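Local coordinates for type III restriction-modification enzyme EcoP15I Mod subunit (Escherichia coli, PDB 4ZCF), which methylates an adenine in one strand of the 5'-CAGCAG-3' site with S-adenosyl-L-methionine, and serves DNA restriction together with the Res subunit, at residues W226-D231 and E240-I245; A571-G576 and K601-N606. All coordinates share one frame; numbering follows the deposited sequence.

Contact 1 of 2, residues W226-D231 and E240-I245; sequences WKNATD and EHEYII
E240 runs alongside K227, and its carboxylate meets the backbone of D231. Its CG sits anti to the carbonyl carbon (chi1 -70°) and the chain is extended beyond it. E240 OE2 thus accepts D231 N at 3.0 Å, through its anti lone pair. K227 lies side by side with E240, but its chain bends so that K227 NZ bonds to A229 O at 2.9 Å. K227 NZ stays 4.1 Å from E240 OE1. K387 of the second subunit makes a salt bridge to E240 OE2, and S389 OG of that subunit hydrogen-bonds OE1. With an alanine here, D231 N would probably lose this acceptor, and K387 of the second subunit this counter-charge.

The segments lie where strand 220-227 ends and its antiparallel neighbour 241-248 begins, in the methyltransferase sheet. Strand 241-248 runs against both its neighbours, consistent with the reversed strand of the class I methyltransferase fold. W226 and E242 form a hydrogen-bonded pair, with W226 N to E242 O at 2.9 Å.

E242 OE2 meets the W226 ring edge near CE3, at 3.5 Å, with carboxylate and ring planes 82° apart. OE2 also bonds to Y126 OH, in the predicted S-adenosylmethionine-binding region. N228 CB covers one face of the indole.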
loop_
_atom_site.group_PDB
_atom_site.type_symbol
_atom_site.label_atom_id
_atom_site.label_comp_id
_atom_site.label_asym_id
_atom_site.label_seq_id
_atom_site.Cartn_x
_atom_site.Cartn_y
_atom_site.Cartn_z
ATOM N N TRP A 226 13.614 -5.453 13.011
ATOM C CA TRP A 226 14.406 -4.702 13.988
ATOM C C TRP A 226 14.870 -5.648 15.120
ATOM O O TRP A 226 14.063 -6.043 15.959
ATOM C CB TRP A 226 13.619 -3.468 14.529
ATOM C CG TRP A 226 14.409 -2.569 15.447
ATOM C CD1 TRP A 226 15.747 -2.313 15.394
ATOM C CD2 TRP A 226 13.896 -1.784 16.525
ATOM N NE1 TRP A 226 16.117 -1.514 16.448
ATOM C CE2 TRP A 226 14.995 -1.124 17.125
ATOM C CE3 TRP A 226 12.608 -1.597 17.076
ATOM C CZ2 TRP A 226 14.846 -0.271 18.233
ATOM C CZ3 TRP A 226 12.457 -0.756 18.172
ATOM C CH2 TRP A 226 13.563 -0.104 18.743
ATOM N N LYS A 227 16.146 -6.079 15.067
ATOM C CA LYS A 227 16.765 -6.908 16.105
ATOM C C LYS A 227 17.270 -5.886 17.154
ATOM O O LYS A 227 18.289 -5.214 16.953
ATOM C CB LYS A 227 17.849 -7.832 15.510
ATOM C CG LYS A 227 18.913 -8.290 16.495
ATOM C CD LYS A 227 18.646 -9.604 17.147
ATOM C CE LYS A 227 19.862 -10.035 17.945
ATOM N NZ LYS A 227 20.242 -9.093 19.043
ATOM N N ASN A 228 16.451 -5.697 18.210
ATOM C CA ASN A 228 16.565 -4.665 19.233
ATOM C C ASN A 228 16.779 -5.122 20.667
ATOM O O ASN A 228 16.869 -4.281 21.568
ATOM C CB ASN A 228 15.288 -3.815 19.166
ATOM C CG ASN A 228 14.017 -4.528 19.565
ATOM O OD1 ASN A 228 13.880 -5.736 19.416
ATOM N ND2 ASN A 228 13.034 -3.785 20.084
ATOM N N ALA A 229 16.797 -6.440 20.901
ATOM C CA ALA A 229 16.948 -7.012 22.245
ATOM C C ALA A 229 17.990 -8.120 22.263
ATOM O O ALA A 229 18.349 -8.644 21.205
ATOM C CB ALA A 229 15.612 -7.545 22.745
ATOM N N THR A 230 18.483 -8.447 23.480
ATOM C CA THR A 230 19.438 -9.495 23.787
ATOM C C THR A 230 18.868 -10.199 24.999
ATOM O O THR A 230 18.908 -9.666 26.111
ATOM C CB THR A 230 20.830 -8.906 23.976
ATOM O OG1 THR A 230 21.194 -8.240 22.766
ATOM C CG2 THR A 230 21.875 -9.962 24.284
ATOM N N ASP A 231 18.248 -11.349 24.767
ATOM C CA ASP A 231 17.613 -12.103 25.826
ATOM C C ASP A 231 18.362 -13.371 26.072
ATOM O O ASP A 231 18.375 -14.254 25.209
ATOM C CB ASP A 231 16.129 -12.375 25.506
ATOM C CG ASP A 231 15.288 -12.653 26.736
ATOM O OD1 ASP A 231 15.862 -13.057 27.771
ATOM O OD2 ASP A 231 14.057 -12.461 26.670
ATOM N N GLU A 240 14.247 -11.706 20.088
ATOM C CA GLU A 240 15.156 -10.572 20.076
ATOM C C GLU A 240 14.839 -9.569 18.962
ATOM O O GLU A 240 15.625 -8.651 18.701
ATOM C CB GLU A 240 16.593 -11.101 19.955
ATOM C CG GLU A 240 17.070 -11.816 21.217
ATOM C CD GLU A 240 18.452 -12.424 21.127
ATOM O OE1 GLU A 240 18.854 -12.854 20.024
ATOM O OE2 GLU A 240 19.136 -12.481 22.168
ATOM N N HIS A 241 13.648 -9.708 18.351
ATOM C CA HIS A 241 13.248 -8.841 17.272
ATOM C C HIS A 241 11.754 -8.496 17.244
ATOM O O HIS A 241 10.914 -9.165 17.854
ATOM C CB HIS A 241 13.713 -9.414 15.915
ATOM C CG HIS A 241 12.798 -10.454 15.328
ATOM N ND1 HIS A 241 12.904 -11.782 15.679
ATOM C CD2 HIS A 241 11.800 -10.323 14.417
ATOM C CE1 HIS A 241 11.977 -12.421 14.979
ATOM N NE2 HIS A 241 11.283 -11.586 14.209
ATOM N N GLU A 242 11.451 -7.451 16.486
ATOM C CA GLU A 242 10.115 -7.002 16.160
ATOM C C GLU A 242 10.136 -6.493 14.707
ATOM O O GLU A 242 11.126 -6.682 13.999
ATOM C CB GLU A 242 9.598 -5.979 17.172
ATOM C CG GLU A 242 10.615 -4.951 17.635
ATOM C CD GLU A 242 9.941 -3.879 18.452
ATOM O OE1 GLU A 242 9.785 -4.082 19.679
ATOM O OE2 GLU A 242 9.485 -2.883 17.847
ATOM N N TYR A 243 9.065 -5.880 14.257
ATOM C CA TYR A 243 8.944 -5.484 12.857
ATOM C C TYR A 243 8.538 -4.047 12.639
ATOM O O TYR A 243 8.071 -3.381 13.541
ATOM C CB TYR A 243 7.932 -6.417 12.129
ATOM C CG TYR A 243 8.073 -7.898 12.438
ATOM C CD1 TYR A 243 8.898 -8.715 11.670
ATOM C CD2 TYR A 243 7.359 -8.486 13.480
ATOM C CE1 TYR A 243 9.053 -10.071 11.965
ATOM C CE2 TYR A 243 7.502 -9.846 13.781
ATOM C CZ TYR A 243 8.334 -10.639 13.005
ATOM O OH TYR A 243 8.484 -11.976 13.281
ATOM N N ILE A 244 8.708 -3.592 11.412
ATOM C CA ILE A 244 8.294 -2.303 10.867
ATOM C C ILE A 244 7.696 -2.629 9.481
ATOM O O ILE A 244 8.444 -2.959 8.559
ATOM C CB ILE A 244 9.420 -1.222 10.822
ATOM C CG1 ILE A 244 10.139 -1.108 12.225
ATOM C CG2 ILE A 244 8.849 0.147 10.333
ATOM C CD1 ILE A 244 11.301 -0.130 12.403
ATOM N N ILE A 245 6.345 -2.638 9.385
ATOM C CA ILE A 245 5.624 -2.857 8.131
ATOM C C ILE A 245 5.586 -1.515 7.366
ATOM O O ILE A 245 5.438 -0.472 7.982
ATOM C CB ILE A 245 4.239 -3.560 8.265
ATOM C CG1 ILE A 245 3.121 -2.595 8.568
ATOM C CG2 ILE A 245 4.240 -4.753 9.239
ATOM C CD1 ILE A 245 1.795 -3.151 8.165
#

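Contact 2 of 2, residues A571-G576 and K601-N606; sequences AHLCDG and KDFAPN
G576 O receives the backbone N-H of N606. The bond is 2.9 Å from N606 N to G576 O and nearly straight, at 164°. The donor lies in the carbonyl plane. Beside it the N606 side chain folds back over the glycine. N606 CG stands between the backbone N and the carbonyl carbon (chi1 44°), which brings N606 ND2 to 3.6 Å from G576 CA.

P605 and L573 continue the contact with apolar groups. The two side chains cross at about a right angle, and L573 CD1 rests 3.8 Å from P605 CB. With chi1 at -170° the branch of L573 stands out from the strand, one methyl at P605 and the other near F603. L573 CD2 comes obliquely to the F603 ring, 4.3 Å from F603 CD1.

D575 and G576, both with positive phi, make the tight turn of the hairpin between strands 569-574 and 577-580. Strand 577-580 leads through helix 587-598 to its parallel neighbour 607-611, a beta-alpha-beta crossover. The contact therefore sets the hairpin turn against the loop that enters the last strand of that unit.

Within this loop P605 CD lies over one face of F603, 3.6 Å above the plane and offset toward the rim. F603 also packs on L593, K596 and V597 of helix 587-598 and on V564. N606 pairs through its backbone with D639, and A604 touches Y543 of the restriction endonuclease chain.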
loop_
_atom_site.group_PDB
_atom_site.type_symbol
_atom_site.label_atom_id
_atom_site.label_comp_id
_atom_site.label_asym_id
_atom_site.label_seq_id
_atom_site.Cartn_x
_atom_site.Cartn_y
_atom_site.Cartn_z
ATOM N N ALA A 571 -10.801 42.308 11.891
ATOM C CA ALA A 571 -10.951 41.172 10.977
ATOM C C ALA A 571 -9.666 40.348 10.944
ATOM O O ALA A 571 -8.669 40.723 11.574
ATOM C CB ALA A 571 -11.293 41.670 9.583
ATOM N N HIS A 572 -9.696 39.208 10.236
ATOM C CA HIS A 572 -8.560 38.292 10.117
ATOM C C HIS A 572 -8.469 37.764 8.705
ATOM O O HIS A 572 -9.485 37.411 8.124
ATOM C CB HIS A 572 -8.666 37.128 11.122
ATOM C CG HIS A 572 -9.187 37.537 12.466
ATOM N ND1 HIS A 572 -8.341 37.994 13.459
ATOM C CD2 HIS A 572 -10.462 37.589 12.921
ATOM C CE1 HIS A 572 -9.121 38.293 14.483
ATOM N NE2 HIS A 572 -10.403 38.067 14.208
ATOM N N LEU A 573 -7.254 37.729 8.151
ATOM C CA LEU A 573 -6.975 37.229 6.808
ATOM C C LEU A 573 -6.110 35.978 6.927
ATOM O O LEU A 573 -5.138 35.976 7.694
ATOM C CB LEU A 573 -6.267 38.315 5.959
ATOM C CG LEU A 573 -6.095 38.045 4.441
ATOM C CD1 LEU A 573 -7.439 38.025 3.707
ATOM C CD2 LEU A 573 -5.157 39.055 3.793
ATOM N N CYS A 574 -6.490 34.908 6.193
ATOM C CA CYS A 574 -5.777 33.625 6.167
ATOM C C CYS A 574 -6.009 32.866 4.884
ATOM O O CYS A 574 -7.098 32.325 4.692
ATOM C CB CYS A 574 -6.112 32.757 7.376
ATOM S SG CYS A 574 -5.289 31.138 7.370
ATOM N N ASP A 575 -4.957 32.754 4.048
ATOM C CA ASP A 575 -4.968 32.031 2.777
ATOM C C ASP A 575 -6.129 32.479 1.873
ATOM O O ASP A 575 -7.020 31.683 1.560
ATOM C CB ASP A 575 -4.931 30.493 3.007
ATOM C CG ASP A 575 -4.483 29.626 1.831
ATOM O OD1 ASP A 575 -3.806 30.158 0.916
ATOM O OD2 ASP A 575 -4.759 28.400 1.857
ATOM N N GLY A 576 -6.119 33.765 1.506
ATOM C CA GLY A 576 -7.118 34.377 0.633
ATOM C C GLY A 576 -8.509 34.587 1.208
ATOM O O GLY A 576 -9.319 35.272 0.583
ATOM N N LYS A 601 -1.566 46.681 -1.797
ATOM C CA LYS A 601 -1.000 45.701 -2.742
ATOM C C LYS A 601 -0.862 44.283 -2.140
ATOM O O LYS A 601 -0.794 43.300 -2.891
ATOM C CB LYS A 601 0.360 46.198 -3.300
ATOM C CG LYS A 601 1.466 46.369 -2.244
ATOM C CD LYS A 601 2.412 47.516 -2.552
ATOM C CE LYS A 601 1.994 48.809 -1.892
ATOM N NZ LYS A 601 2.920 49.919 -2.237
ATOM N N ASP A 602 -0.802 44.191 -0.793
ATOM C CA ASP A 602 -0.668 42.940 -0.038
ATOM C C ASP A 602 -2.047 42.434 0.435
ATOM O O ASP A 602 -2.123 41.407 1.115
ATOM C CB ASP A 602 0.314 43.101 1.159
ATOM C CG ASP A 602 1.391 44.174 1.009
ATOM O OD1 ASP A 602 2.265 44.024 0.123
ATOM O OD2 ASP A 602 1.363 45.161 1.784
ATOM N N PHE A 603 -3.134 43.157 0.067
ATOM C CA PHE A 603 -4.514 42.808 0.415
ATOM C C PHE A 603 -5.318 42.325 -0.817
ATOM O O PHE A 603 -5.941 43.126 -1.531
ATOM C CB PHE A 603 -5.218 43.961 1.147
ATOM C CG PHE A 603 -6.513 43.599 1.843
ATOM C CD1 PHE A 603 -6.505 43.046 3.116
ATOM C CD2 PHE A 603 -7.738 43.874 1.253
ATOM C CE1 PHE A 603 -7.703 42.758 3.779
ATOM C CE2 PHE A 603 -8.934 43.561 1.908
ATOM C CZ PHE A 603 -8.909 43.006 3.165
ATOM N N ALA A 604 -5.296 40.995 -1.051
ATOM C CA ALA A 604 -6.011 40.381 -2.164
ATOM C C ALA A 604 -6.913 39.170 -1.753
ATOM O O ALA A 604 -6.671 38.044 -2.210
ATOM C CB ALA A 604 -5.033 40.010 -3.273
ATOM N N PRO A 605 -7.971 39.379 -0.917
ATOM C CA PRO A 605 -8.859 38.251 -0.577
ATOM C C PRO A 605 -9.834 37.918 -1.709
ATOM O O PRO A 605 -10.168 38.776 -2.520
ATOM C CB PRO A 605 -9.582 38.715 0.689
ATOM C CG PRO A 605 -9.533 40.191 0.655
ATOM C CD PRO A 605 -8.443 40.634 -0.297
ATOM N N ASN A 606 -10.287 36.670 -1.759
ATOM C CA ASN A 606 -11.175 36.163 -2.804
ATOM C C ASN A 606 -12.403 35.503 -2.208
ATOM O O ASN A 606 -13.304 35.076 -2.934
ATOM C CB ASN A 606 -10.408 35.170 -3.690
ATOM C CG ASN A 606 -9.554 34.194 -2.920
ATOM O OD1 ASN A 606 -10.035 33.179 -2.405
ATOM N ND2 ASN A 606 -8.268 34.499 -2.797
#

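How the contacts relate
From the N terminus the chain first lays down four strands of the methyltransferase sheet. Contact 1 then closes a short loop, with eight residues between its segments, and joins strand 220-227 to strand 241-248. Far along the chain, in the C-terminal domain, contact 2 closes a longer loop. Its 24 intervening residues include strand 577-580 and helix 587-598, and it ties the end of strand 569-574 to the approach to strand 607-611. The loops follow in series; neither encloses nor crosses the other. The centres of contacts 1 and 2 are about 52 Å apart, and the two lie on opposite sides of the chain's centre. Contact 1 faces the second Mod subunit, whereas contact 2 is touched by the restriction endonuclease chain.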